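Local coordinates for protein TRAP dicarboxylate transporter, DctP subunit (Anaerococcus prevoti, PDB 4N91) that binds D-glucuronate as the extracytoplasmic solute-binding subunit of a TRAP transporter, probably handing it on to the membrane components for uptake, at residues 99-104 with 178-183; 106-111 with 132-137; 228-233 with 291-296; 186-191 with 307-312. One frame throughout, in Å; residues are numbered along the deposited sequence.

Contact 1 (99-104 with 178-183); sequences LETFND and QSPTNV
The start of helix 180-188, where Ser179 holds the N-cap position, is met by the carboxylate of Glu100 from the loop after helix 96-99. Both carboxylate oxygens are used on their syn sides. Glu100 OE2 takes the backbone N-H of Thr181, with OE2 2.9 Å from Thr181 N and a nearly straight bond of 170°. Glu100 OE1 accepts from Thr181 OG1 at 2.7 Å, somewhat out of the carboxylate plane, and also takes Asn110 ND2. Ser179 OG lies 2.8 Å from Glu100 OE2, but Asn182 OD1 is also within reach of its one proton. Glu100 CG sits between the backbone N and the carbonyl carbon (chi1 67°), and the chain beyond it is extended, which carries the acid across to the helix. This helix is the connection of a beta-alpha-beta crossover between the parallel strands 173-176 and 192-195, and it begins shortly after the pocket residues Arg175 and Gln177. The negative group at its first turn probably suits the helix dipole. A leucine in place of Glu100 would probably leave Thr181 N and Thr181 OG1 without this acceptor and take the negative charge from the helix start. Beside the acid, Thr101 CG2 presses on Pro180 CD at a tight 3.5 Å. One water bridges Thr101 OG1, itself bonded to Ile98 O, and Gln178 O.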
loop_
_atom_site.group_PDB
_atom_site.type_symbol
_atom_site.label_atom_id
_atom_site.label_comp_id
_atom_site.label_asym_id
_atom_site.label_seq_id
_atom_site.Cartn_x
_atom_site.Cartn_y
_atom_site.Cartn_z
ATOM N N LEU A 99 8.903 -0.682 0.592
ATOM C CA LEU A 99 9.705 -0.913 1.787
ATOM C C LEU A 99 10.661 -2.084 1.608
ATOM O O LEU A 99 11.680 -2.150 2.281
ATOM C CB LEU A 99 8.830 -1.118 3.000
ATOM C CG LEU A 99 8.027 0.136 3.385
ATOM C CD1 LEU A 99 7.157 -0.176 4.582
ATOM C CD2 LEU A 99 8.921 1.323 3.681
ATOM N N GLU A 100 10.364 -2.980 0.671
ATOM C CA GLU A 100 11.262 -4.098 0.387
ATOM C C GLU A 100 12.644 -3.672 -0.090
ATOM O O GLU A 100 13.563 -4.452 -0.021
ATOM C CB GLU A 100 10.624 -5.062 -0.620
ATOM C CG GLU A 100 10.433 -4.481 -2.000
ATOM C CD GLU A 100 9.814 -5.458 -3.000
ATOM O OE1 GLU A 100 9.213 -6.487 -2.587
ATOM O OE2 GLU A 100 9.925 -5.173 -4.211
ATOM N N THR A 101 12.790 -2.441 -0.569
ATOM C CA THR A 101 14.090 -1.938 -0.990
ATOM C C THR A 101 14.891 -1.396 0.197
ATOM O O THR A 101 16.075 -1.145 0.070
ATOM C CB THR A 101 13.978 -0.860 -2.108
ATOM O OG1 THR A 101 13.295 0.304 -1.625
ATOM C CG2 THR A 101 13.238 -1.415 -3.311
ATOM N N PHE A 102 14.237 -1.250 1.344
ATOM C CA PHE A 102 14.894 -0.815 2.571
ATOM C C PHE A 102 15.283 -2.000 3.446
ATOM O O PHE A 102 16.287 -1.942 4.153
ATOM C CB PHE A 102 14.006 0.181 3.346
ATOM C CG PHE A 102 13.845 1.487 2.634
ATOM C CD1 PHE A 102 12.913 1.624 1.620
ATOM C CD2 PHE A 102 14.672 2.561 2.923
ATOM C CE1 PHE A 102 12.792 2.830 0.924
ATOM C CE2 PHE A 102 14.549 3.757 2.232
ATOM C CZ PHE A 102 13.609 3.888 1.244
ATOM N N ASN A 103 14.487 -3.059 3.406
ATOM C CA ASN A 103 14.833 -4.335 4.039
ATOM C C ASN A 103 14.049 -5.420 3.335
ATOM O O ASN A 103 12.840 -5.295 3.131
ATOM C CB ASN A 103 14.509 -4.344 5.524
ATOM C CG ASN A 103 15.087 -5.542 6.259
ATOM O OD1 ASN A 103 14.631 -6.676 6.112
ATOM N ND2 ASN A 103 16.089 -5.284 7.087
ATOM N N ASP A 104 14.728 -6.502 2.966
ATOM C CA ASP A 104 14.095 -7.521 2.145
ATOM C C ASP A 104 12.950 -8.281 2.820
ATOM O O ASP A 104 12.146 -8.892 2.129
ATOM C CB ASP A 104 15.129 -8.512 1.589
ATOM C CG ASP A 104 15.774 -9.393 2.656
ATOM O OD1 ASP A 104 15.307 -9.478 3.815
ATOM O OD2 ASP A 104 16.782 -10.053 2.311
ATOM N N GLN A 178 7.894 1.583 -7.191
ATOM C CA GLN A 178 9.329 1.327 -7.190
ATOM C C GLN A 178 9.625 0.096 -6.334
ATOM O O GLN A 178 10.047 0.190 -5.177
ATOM C CB GLN A 178 10.131 2.542 -6.720
ATOM C CG GLN A 178 11.620 2.420 -7.058
ATOM C CD GLN A 178 12.468 3.579 -6.556
ATOM O OE1 GLN A 178 13.274 3.416 -5.651
ATOM N NE2 GLN A 178 12.289 4.746 -7.144
ATOM N N SER A 179 9.407 -1.059 -6.945
ATOM C CA SER A 179 9.372 -2.336 -6.275
ATOM C C SER A 179 9.931 -3.430 -7.182
ATOM O O SER A 179 9.312 -3.778 -8.196
ATOM C CB SER A 179 7.905 -2.665 -5.980
ATOM O OG SER A 179 7.752 -4.021 -5.580
ATOM N N PRO A 180 11.108 -3.968 -6.850
ATOM C CA PRO A 180 11.642 -5.057 -7.695
ATOM C C PRO A 180 10.703 -6.253 -7.815
ATOM O O PRO A 180 10.667 -6.883 -8.874
ATOM C CB PRO A 180 12.963 -5.420 -7.032
ATOM C CG PRO A 180 13.356 -4.160 -6.248
ATOM C CD PRO A 180 12.061 -3.536 -5.811
ATOM N N THR A 181 9.908 -6.523 -6.791
ATOM C CA THR A 181 8.940 -7.616 -6.866
ATOM C C THR A 181 7.935 -7.383 -7.988
ATOM O O THR A 181 7.693 -8.261 -8.830
ATOM C CB THR A 181 8.210 -7.789 -5.517
ATOM O OG1 THR A 181 9.130 -8.324 -4.577
ATOM C CG2 THR A 181 7.009 -8.706 -5.672
ATOM N N ASN A 182 7.399 -6.166 -8.057
ATOM C CA ASN A 182 6.439 -5.843 -9.094
ATOM C C ASN A 182 7.049 -5.795 -10.480
ATOM O O ASN A 182 6.390 -6.135 -11.460
ATOM C CB ASN A 182 5.682 -4.557 -8.761
ATOM C CG ASN A 182 4.639 -4.794 -7.682
ATOM O OD1 ASN A 182 4.939 -4.747 -6.499
ATOM N ND2 ASN A 182 3.414 -5.100 -8.103
ATOM N N VAL A 183 8.291 -5.353 -10.588
ATOM C CA VAL A 183 8.955 -5.422 -11.885
ATOM C C VAL A 183 9.040 -6.877 -12.375
ATOM O O VAL A 183 8.721 -7.184 -13.525
ATOM C CB VAL A 183 10.332 -4.798 -11.821
ATOM C CG1 VAL A 183 11.112 -5.073 -13.111
ATOM C CG2 VAL A 183 10.197 -3.302 -11.568
HETATM O O HOH W 1 11.970 1.570 -3.578
#

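Contact 2 (106-111 with 132-137); sequences WEIFNL and KPIFES
Trp106 lays one face of its indole over Ile134. The methyl CG2 of Ile134 stands 4.0 Å from the centroid of the six-membered ring of Trp106 and 26° off its normal, a CH-pi contact. Ile134 O sits over the same face, shifted toward the rim, with Trp106 CZ2 3.5 Å from it. Ile134 has CG1 beside its backbone N (chi1 -53°), which sets CG2 anti to that N, against the indole. The phenyl ring of Phe135 meets Trp106 differently. The two rings lie rim to rim with planes only 22° apart, and Trp106 CZ3 is 3.7 Å from Phe135 CD1. The indole nitrogen is engaged too: Trp106 NE1 is hydrogen-bonded to Thr138 OG1. Ser137 OG gives its hydrogen to Ile134 O at 2.8 Å, in the carbonyl plane, and Ser137 N uses that oxygen as well. At its other branch, Ile134 CD1 meets Ile108 CG2 at 4.1 Å. That same Ile108 methyl lies over the centre of the Phe109 ring, whose CE2 is 4.2 Å from Ile134 CG2. An alanine at Trp106 would probably open a gap over Ile134 CG2 and deprive Thr138 of its indole partner. Leu99 of helix 96-99 packs on Trp106, Phe324 of helix 322-334 touches Ile108 and Ile134, and the backbone of Phe135 in helix 128-135 is bonded to Gly145 of strand 143-149.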
loop_
_atom_site.group_PDB
_atom_site.type_symbol
_atom_site.label_atom_id
_atom_site.label_comp_id
_atom_site.label_asym_id
_atom_site.label_seq_id
_atom_site.Cartn_x
_atom_site.Cartn_y
_atom_site.Cartn_z
ATOM N N TRP A 106 10.334 -7.197 4.105
ATOM C CA TRP A 106 9.012 -6.638 3.748
ATOM C C TRP A 106 8.421 -7.321 2.507
ATOM O O TRP A 106 7.214 -7.238 2.250
ATOM C CB TRP A 106 9.058 -5.136 3.514
ATOM C CG TRP A 106 9.449 -4.295 4.680
ATOM C CD1 TRP A 106 10.710 -3.861 4.979
ATOM C CD2 TRP A 106 8.589 -3.729 5.673
ATOM N NE1 TRP A 106 10.688 -3.078 6.094
ATOM C CE2 TRP A 106 9.408 -2.989 6.555
ATOM C CE3 TRP A 106 7.213 -3.774 5.908
ATOM C CZ2 TRP A 106 8.894 -2.293 7.645
ATOM C CZ3 TRP A 106 6.709 -3.096 6.999
ATOM C CH2 TRP A 106 7.544 -2.364 7.846
ATOM N N GLU A 107 9.274 -7.996 1.743
ATOM C CA GLU A 107 8.869 -8.724 0.537
ATOM C C GLU A 107 7.689 -9.625 0.771
ATOM O O GLU A 107 6.959 -9.920 -0.161
ATOM C CB GLU A 107 9.999 -9.661 0.085
ATOM C CG GLU A 107 11.066 -9.014 -0.689
ATOM C CD GLU A 107 12.247 -9.930 -0.919
ATOM O OE1 GLU A 107 12.452 -10.940 -0.163
ATOM O OE2 GLU A 107 13.000 -9.608 -1.854
ATOM N N ILE A 108 7.550 -10.136 1.989
ATOM C CA ILE A 108 6.505 -11.121 2.273
ATOM C C ILE A 108 5.108 -10.663 1.820
ATOM O O ILE A 108 4.371 -11.429 1.178
ATOM C CB ILE A 108 6.512 -11.542 3.774
ATOM C CG1 ILE A 108 5.470 -12.624 4.055
ATOM C CG2 ILE A 108 6.283 -10.362 4.715
ATOM C CD1 ILE A 108 5.730 -13.907 3.383
ATOM N N PHE A 109 4.748 -9.430 2.144
ATOM C CA PHE A 109 3.392 -8.951 1.816
ATOM C C PHE A 109 3.256 -8.434 0.378
ATOM O O PHE A 109 2.179 -7.995 -0.019
ATOM C CB PHE A 109 2.922 -7.871 2.784
ATOM C CG PHE A 109 2.969 -8.275 4.223
ATOM C CD1 PHE A 109 2.422 -9.475 4.650
ATOM C CD2 PHE A 109 3.563 -7.454 5.161
ATOM C CE1 PHE A 109 2.479 -9.823 5.982
ATOM C CE2 PHE A 109 3.618 -7.817 6.496
ATOM C CZ PHE A 109 3.095 -9.001 6.893
ATOM N N ASN A 110 4.334 -8.478 -0.390
ATOM C CA ASN A 110 4.296 -8.115 -1.817
ATOM C C ASN A 110 4.115 -9.311 -2.745
ATOM O O ASN A 110 4.020 -9.144 -3.963
ATOM C CB ASN A 110 5.562 -7.355 -2.204
ATOM C CG ASN A 110 5.670 -6.034 -1.479
ATOM O OD1 ASN A 110 4.647 -5.445 -1.122
ATOM N ND2 ASN A 110 6.891 -5.590 -1.209
ATOM N N LEU A 111 4.038 -10.513 -2.184
ATOM C CA LEU A 111 3.866 -11.710 -2.999
ATOM C C LEU A 111 2.489 -11.703 -3.664
ATOM O O LEU A 111 1.496 -11.452 -3.010
ATOM C CB LEU A 111 4.008 -12.970 -2.141
ATOM C CG LEU A 111 5.395 -13.205 -1.535
ATOM C CD1 LEU A 111 5.386 -14.432 -0.616
ATOM C CD2 LEU A 111 6.413 -13.364 -2.647
ATOM N N LYS A 132 4.924 -7.751 13.819
ATOM C CA LYS A 132 5.920 -7.041 14.615
ATOM C C LYS A 132 7.370 -7.259 14.179
ATOM O O LYS A 132 8.125 -6.300 14.095
ATOM C CB LYS A 132 5.733 -7.298 16.113
ATOM C CG LYS A 132 5.209 -6.050 16.818
ATOM C CD LYS A 132 4.242 -6.309 17.976
ATOM C CE LYS A 132 3.805 -4.962 18.573
ATOM N NZ LYS A 132 2.823 -5.061 19.690
ATOM N N PRO A 133 7.761 -8.507 13.871
ATOM C CA PRO A 133 9.135 -8.729 13.394
ATOM C C PRO A 133 9.419 -8.020 12.076
ATOM O O PRO A 133 10.550 -7.578 11.847
ATOM C CB PRO A 133 9.199 -10.244 13.198
ATOM C CG PRO A 133 8.165 -10.769 14.072
ATOM C CD PRO A 133 7.060 -9.769 14.121
ATOM N N ILE A 134 8.396 -7.902 11.239
ATOM C CA ILE A 134 8.536 -7.217 9.966
ATOM C C ILE A 134 8.644 -5.708 10.210
ATOM O O ILE A 134 9.564 -5.051 9.710
ATOM C CB ILE A 134 7.347 -7.513 9.041
ATOM C CG1 ILE A 134 7.132 -9.017 8.906
ATOM C CG2 ILE A 134 7.549 -6.888 7.662
ATOM C CD1 ILE A 134 8.262 -9.740 8.251
ATOM N N PHE A 135 7.713 -5.181 10.993
ATOM C CA PHE A 135 7.650 -3.743 11.279
ATOM C C PHE A 135 8.927 -3.227 11.963
ATOM O O PHE A 135 9.302 -2.068 11.801
ATOM C CB PHE A 135 6.444 -3.421 12.169
ATOM C CG PHE A 135 5.104 -3.478 11.465
ATOM C CD1 PHE A 135 4.986 -3.920 10.159
ATOM C CD2 PHE A 135 3.962 -3.072 12.131
ATOM C CE1 PHE A 135 3.745 -3.953 9.541
ATOM C CE2 PHE A 135 2.730 -3.114 11.512
ATOM C CZ PHE A 135 2.627 -3.542 10.235
ATOM N N GLU A 136 9.595 -4.088 12.718
ATOM C CA GLU A 136 10.801 -3.712 13.460
ATOM C C GLU A 136 12.095 -3.965 12.696
ATOM O O GLU A 136 13.172 -3.659 13.187
ATOM C CB GLU A 136 10.846 -4.470 14.791
ATOM C CG GLU A 136 9.712 -4.097 15.717
ATOM C CD GLU A 136 9.631 -4.961 16.959
ATOM O OE1 GLU A 136 10.539 -5.787 17.193
ATOM O OE2 GLU A 136 8.633 -4.804 17.698
ATOM N N SER A 137 11.986 -4.511 11.494
ATOM C CA SER A 137 13.147 -4.972 10.749
ATOM C C SER A 137 14.094 -3.852 10.336
ATOM O O SER A 137 15.290 -4.081 10.142
ATOM C CB SER A 137 12.678 -5.749 9.514
ATOM O OG SER A 137 12.075 -4.893 8.575
#

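Contact 3 (228-233 with 291-296); sequences VCKYYS and MGVEFI
Lys230 O accepts the shortest polar bond here, from Glu294 N at 2.7 Å, with the donor tilted out of the carbonyl plane. It opens a parallel pairing of strands 231-238 and 294-296. Tyr232 N then gives its hydrogen to Glu294 O at 3.0 Å, almost perfectly straight at 178°. Ile296 N closes the set on Tyr232 O at 2.8 Å, and Phe295 CA approaches the same oxygen at 3.3 Å in a CA-H...O contact. Strand 294-296 is an outermost strand of its mixed sheet.

On one face Tyr232 and Phe295 are neighbours. Their ring planes are 68° apart, and Tyr232 CD1 comes to the edge of the Phe295 ring, 3.6 Å from Phe295 CD1. Val293 CG1 lies over a face of that ring, toward its rim. Tyr232 OH is bonded to the backbone O of Asn215, a glucuronate-binding residue. On the other face Tyr231 CD1 meets Ile296 CD1 loosely at 4.3 Å.

Ahead of the strands, the side chain of Lys230 bends at its second torsion (chi2 -76°). It passes along Gly292 and brings NZ within 3.0 Å of the carbonyl O of Met291, a selenomethionine here; the two are hydrogen-bonded. NZ also holds Gly226 O. Gly292, with positive phi, follows helix 256-290 in a Schellman motif. The ammonium group therefore sits where that helix finishes and probably offsets part of the negative charge at that end, by way of the Met291 carbonyl.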
loop_
_atom_site.group_PDB
_atom_site.type_symbol
_atom_site.label_atom_id
_atom_site.label_comp_id
_atom_site.label_asym_id
_atom_site.label_seq_id
_atom_site.Cartn_x
_atom_site.Cartn_y
_atom_site.Cartn_z
ATOM N N VAL A 228 -8.673 8.470 -18.168
ATOM C CA VAL A 228 -7.929 7.952 -19.289
ATOM C C VAL A 228 -8.167 6.457 -19.477
ATOM O O VAL A 228 -8.333 5.992 -20.599
ATOM C CB VAL A 228 -6.422 8.161 -19.091
ATOM C CG1 VAL A 228 -5.634 7.444 -20.194
ATOM C CG2 VAL A 228 -6.086 9.648 -19.023
ATOM N N CYS A 229 -8.186 5.700 -18.373
ATOM C CA CYS A 229 -8.306 4.243 -18.445
ATOM C C CYS A 229 -9.685 3.760 -18.122
ATOM O O CYS A 229 -10.143 3.890 -16.983
ATOM C CB CYS A 229 -7.343 3.541 -17.488
ATOM S SG CYS A 229 -5.607 3.826 -17.932
ATOM N N LYS A 230 -10.371 3.193 -19.116
ATOM C CA LYS A 230 -11.739 2.774 -18.892
ATOM C C LYS A 230 -11.928 1.266 -18.818
ATOM O O LYS A 230 -13.063 0.803 -18.789
ATOM C CB LYS A 230 -12.671 3.312 -19.984
ATOM C CG LYS A 230 -12.543 4.788 -20.316
ATOM C CD LYS A 230 -13.178 5.651 -19.262
ATOM C CE LYS A 230 -13.294 7.094 -19.791
ATOM N NZ LYS A 230 -13.478 8.026 -18.683
ATOM N N TYR A 231 -10.836 0.502 -18.858
ATOM C CA TYR A 231 -10.928 -0.949 -18.695
ATOM C C TYR A 231 -10.237 -1.344 -17.390
ATOM O O TYR A 231 -9.015 -1.260 -17.284
ATOM C CB TYR A 231 -10.268 -1.695 -19.847
ATOM C CG TYR A 231 -10.853 -1.392 -21.208
ATOM C CD1 TYR A 231 -12.095 -1.896 -21.587
ATOM C CD2 TYR A 231 -10.165 -0.621 -22.118
ATOM C CE1 TYR A 231 -12.616 -1.619 -22.832
ATOM C CE2 TYR A 231 -10.695 -0.331 -23.366
ATOM C CZ TYR A 231 -11.917 -0.819 -23.709
ATOM O OH TYR A 231 -12.409 -0.556 -24.983
ATOM N N TYR A 232 -11.023 -1.777 -16.416
ATOM C CA TYR A 232 -10.487 -2.192 -15.128
ATOM C C TYR A 232 -10.820 -3.653 -14.946
ATOM O O TYR A 232 -11.991 -4.020 -14.868
ATOM C CB TYR A 232 -11.052 -1.346 -13.994
ATOM C CG TYR A 232 -10.436 -1.612 -12.621
ATOM C CD1 TYR A 232 -10.825 -2.689 -11.858
ATOM C CD2 TYR A 232 -9.489 -0.759 -12.086
ATOM C CE1 TYR A 232 -10.290 -2.926 -10.601
ATOM C CE2 TYR A 232 -8.924 -1.004 -10.828
ATOM C CZ TYR A 232 -9.351 -2.096 -10.091
ATOM O OH TYR A 232 -8.822 -2.348 -8.864
ATOM N N SER A 233 -9.782 -4.479 -14.882
ATOM C CA SER A 233 -9.920 -5.925 -14.920
ATOM C C SER A 233 -9.473 -6.583 -13.600
ATOM O O SER A 233 -8.301 -6.561 -13.267
ATOM C CB SER A 233 -9.103 -6.478 -16.087
ATOM O OG SER A 233 -9.189 -7.894 -16.152
HETATM N N MSE A 291 -18.231 7.464 -14.597
HETATM C CA MSE A 291 -17.195 8.049 -15.442
HETATM C C MSE A 291 -17.008 7.261 -16.745
HETATM O O MSE A 291 -16.252 7.674 -17.620
HETATM C CB MSE A 291 -15.849 8.056 -14.711
HETATM C CG MSE A 291 -15.705 9.067 -13.629
HETATM SE SE MSE A 291 -14.026 8.672 -12.693
HETATM C CE MSE A 291 -12.815 9.014 -14.142
ATOM N N GLY A 292 -17.640 6.101 -16.857
ATOM C CA GLY A 292 -17.504 5.295 -18.057
ATOM C C GLY A 292 -16.540 4.129 -17.935
ATOM O O GLY A 292 -16.225 3.469 -18.923
ATOM N N VAL A 293 -16.057 3.849 -16.730
ATOM C CA VAL A 293 -15.169 2.708 -16.590
ATOM C C VAL A 293 -15.965 1.424 -16.696
ATOM O O VAL A 293 -17.032 1.264 -16.089
ATOM C CB VAL A 293 -14.391 2.749 -15.256
ATOM C CG1 VAL A 293 -13.566 1.478 -15.055
ATOM C CG2 VAL A 293 -13.522 3.982 -15.189
ATOM N N GLU A 294 -15.431 0.500 -17.471
ATOM C CA GLU A 294 -15.968 -0.837 -17.561
ATOM C C GLU A 294 -15.180 -1.798 -16.702
ATOM O O GLU A 294 -13.951 -1.919 -16.820
ATOM C CB GLU A 294 -15.986 -1.300 -19.014
ATOM C CG GLU A 294 -16.457 -2.753 -19.182
ATOM C CD GLU A 294 -16.417 -3.200 -20.614
ATOM O OE1 GLU A 294 -16.288 -2.323 -21.491
ATOM O OE2 GLU A 294 -16.521 -4.421 -20.865
ATOM N N PHE A 295 -15.881 -2.483 -15.807
ATOM C CA PHE A 295 -15.248 -3.468 -14.959
ATOM C C PHE A 295 -15.332 -4.841 -15.620
ATOM O O PHE A 295 -16.376 -5.245 -16.128
ATOM C CB PHE A 295 -15.874 -3.452 -13.558
ATOM C CG PHE A 295 -15.571 -2.203 -12.790
ATOM C CD1 PHE A 295 -14.342 -2.047 -12.188
ATOM C CD2 PHE A 295 -16.498 -1.189 -12.673
ATOM C CE1 PHE A 295 -14.030 -0.916 -11.486
ATOM C CE2 PHE A 295 -16.193 -0.028 -11.989
ATOM C CZ PHE A 295 -14.948 0.111 -11.383
ATOM N N ILE A 296 -14.195 -5.510 -15.666
ATOM C CA ILE A 296 -14.067 -6.852 -16.203
ATOM C C ILE A 296 -13.686 -7.823 -15.088
ATOM O O ILE A 296 -12.960 -7.450 -14.155
ATOM C CB ILE A 296 -12.996 -6.869 -17.314
ATOM C CG1 ILE A 296 -13.417 -5.920 -18.445
ATOM C CG2 ILE A 296 -12.784 -8.279 -17.829
ATOM C CD1 ILE A 296 -12.312 -5.648 -19.432
#

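Contact 4 (186-191 with 307-312); sequences MDLLGS and VAPLTK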
loop_
_atom_site.group_PDB
_atom_site.type_symbol
_atom_site.label_atom_id
_atom_site.label_comp_id
_atom_site.label_asym_id
_atom_site.label_seq_id
_atom_site.Cartn_x
_atom_site.Cartn_y
_atom_site.Cartn_z
HETATM N N MSE A 186 5.765 -8.202 -13.637
HETATM C CA MSE A 186 5.395 -7.786 -14.995
HETATM C C MSE A 186 6.177 -8.605 -16.019
HETATM O O MSE A 186 5.623 -8.970 -17.059
HETATM C CB MSE A 186 5.613 -6.301 -15.249
HETATM C CG MSE A 186 4.823 -5.387 -14.332
HETATM SE SE MSE A 186 2.895 -5.809 -14.234
HETATM C CE MSE A 186 2.491 -5.972 -16.089
ATOM N N ASP A 187 7.449 -8.898 -15.719
ATOM C CA ASP A 187 8.266 -9.706 -16.613
ATOM C C ASP A 187 7.645 -11.097 -16.820
ATOM O O ASP A 187 7.578 -11.591 -17.959
ATOM C CB ASP A 187 9.666 -9.888 -16.051
ATOM C CG ASP A 187 10.502 -8.642 -16.105
ATOM O OD1 ASP A 187 10.185 -7.703 -16.876
ATOM O OD2 ASP A 187 11.514 -8.625 -15.378
ATOM N N LEU A 188 7.193 -11.724 -15.734
ATOM C CA LEU A 188 6.574 -13.047 -15.803
ATOM C C LEU A 188 5.235 -13.040 -16.532
ATOM O O LEU A 188 4.816 -14.049 -17.101
ATOM C CB LEU A 188 6.372 -13.600 -14.395
ATOM C CG LEU A 188 7.644 -14.054 -13.699
ATOM C CD1 LEU A 188 7.398 -14.204 -12.206
ATOM C CD2 LEU A 188 8.116 -15.371 -14.326
ATOM N N LEU A 189 4.553 -11.903 -16.500
ATOM C CA LEU A 189 3.334 -11.712 -17.283
ATOM C C LEU A 189 3.596 -11.384 -18.765
ATOM O O LEU A 189 2.654 -11.104 -19.520
ATOM C CB LEU A 189 2.499 -10.591 -16.656
ATOM C CG LEU A 189 1.886 -10.933 -15.301
ATOM C CD1 LEU A 189 1.325 -9.683 -14.570
ATOM C CD2 LEU A 189 0.768 -11.954 -15.511
ATOM N N GLY A 190 4.857 -11.401 -19.189
ATOM C CA GLY A 190 5.210 -11.129 -20.577
ATOM C C GLY A 190 5.105 -9.670 -20.978
ATOM O O GLY A 190 5.042 -9.335 -22.162
ATOM N N SER A 191 5.122 -8.795 -19.981
ATOM C CA SER A 191 4.880 -7.375 -20.173
ATOM C C SER A 191 6.135 -6.578 -19.803
ATOM O O SER A 191 7.248 -7.138 -19.706
ATOM C CB SER A 191 3.665 -6.993 -19.329
ATOM O OG SER A 191 3.178 -5.713 -19.650
ATOM N N VAL A 307 2.512 -15.978 -12.627
ATOM C CA VAL A 307 3.372 -15.333 -11.637
ATOM C C VAL A 307 3.810 -16.232 -10.482
ATOM O O VAL A 307 4.589 -15.790 -9.623
ATOM C CB VAL A 307 2.752 -14.029 -11.079
ATOM C CG1 VAL A 307 2.379 -13.098 -12.223
ATOM C CG2 VAL A 307 1.527 -14.322 -10.192
ATOM N N ALA A 308 3.357 -17.492 -10.476
ATOM C CA ALA A 308 3.742 -18.446 -9.432
ATOM C C ALA A 308 5.261 -18.547 -9.212
ATOM O O ALA A 308 5.723 -18.632 -8.066
ATOM C CB ALA A 308 3.153 -19.818 -9.732
ATOM N N PRO A 309 6.054 -18.521 -10.298
ATOM C CA PRO A 309 7.505 -18.597 -10.084
ATOM C C PRO A 309 8.059 -17.495 -9.193
ATOM O O PRO A 309 9.074 -17.686 -8.543
ATOM C CB PRO A 309 8.077 -18.469 -11.495
ATOM C CG PRO A 309 7.005 -18.986 -12.377
ATOM C CD PRO A 309 5.717 -18.527 -11.731
ATOM N N LEU A 310 7.403 -16.346 -9.152
ATOM C CA LEU A 310 7.880 -15.258 -8.318
ATOM C C LEU A 310 7.886 -15.633 -6.842
ATOM O O LEU A 310 8.840 -15.353 -6.121
ATOM C CB LEU A 310 7.010 -14.022 -8.532
ATOM C CG LEU A 310 7.430 -12.757 -7.803
ATOM C CD1 LEU A 310 8.868 -12.484 -8.027
ATOM C CD2 LEU A 310 6.583 -11.577 -8.313
ATOM N N THR A 311 6.816 -16.269 -6.389
ATOM C CA THR A 311 6.740 -16.700 -5.000
ATOM C C THR A 311 7.806 -17.746 -4.705
ATOM O O THR A 311 8.467 -17.694 -3.660
ATOM C CB THR A 311 5.348 -17.227 -4.674
ATOM O OG1 THR A 311 4.413 -16.142 -4.760
ATOM C CG2 THR A 311 5.286 -17.851 -3.283
ATOM N N LYS A 312 7.968 -18.698 -5.618
ATOM C CA LYS A 312 9.005 -19.716 -5.469
ATOM C C LYS A 312 10.384 -19.073 -5.353
ATOM O O LYS A 312 11.175 -19.455 -4.498
ATOM C CB LYS A 312 8.965 -20.703 -6.640
ATOM C CG LYS A 312 10.041 -21.791 -6.585
ATOM C CD LYS A 312 9.986 -22.695 -7.815
ATOM C CE LYS A 312 10.819 -23.965 -7.631
ATOM N NZ LYS A 312 12.243 -23.779 -8.027
#
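Leu188 reaches across to helix 301-317 from helix 180-188, the connecting helix of the beta-alpha-beta crossover between strands 173-176 and 192-195. Its CB points at the second helix. CG lies beside the backbone N (chi1 -73°), and from it the two methyls part. CD1 goes to Leu310, 3.7 Å from Leu310 CB and just as near Leu310 N, and it also passes Val307 O at 4.1 Å. CD2 takes the other side and meets Pro309 CB at 4.2 Å. Pro309 has no N-H, and helix 301-317 is kinked here. Leu310 N bonds instead to Val307 O, three residues back and 2.9 Å away, and the methyl CD1 of Leu188 lies against this kinked part.

Beyond Leu188 the chain turns off at Gly190 in a Schellman motif, with Ser191 N bonded to Met186 O. No hydrogen bond joins the two segments, and the contact is wholly apolar in its side chains. Val307 and Leu310 also pack on Pro112, and Leu310 on Thr181, Arg184 and Met185 of the first helix. Leu189, which also touches Phe156 of strand 154-158, completes the contact: its CG and CD2 both lie 3.8 Å from the single methyl Val307 CG1.

Overall arrangement
Contacts 1, 2 and 4 form a continuous group, while contact 3 stands apart. Contacts 1 and 2 have centres 11 Å apart and meet at the hydrogen bond between Glu100 OE1 and Asn110 ND2, 2.8 Å long. Contacts 1 and 4 share helix 180-188, one at its start and one further along, and touch through Thr181 O and Leu310 CD2. Contact 2 reaches contact 4 through Leu111 and Thr311. Contact 3 lies about 32 Å from contact 2, centre to centre, on the opposite side of the chain's centre. The side chain of Gln178 in contact 1 is about 8 Å from bound alpha-D-glucuronate, and that of Tyr232 in contact 3 about 10 Å from it.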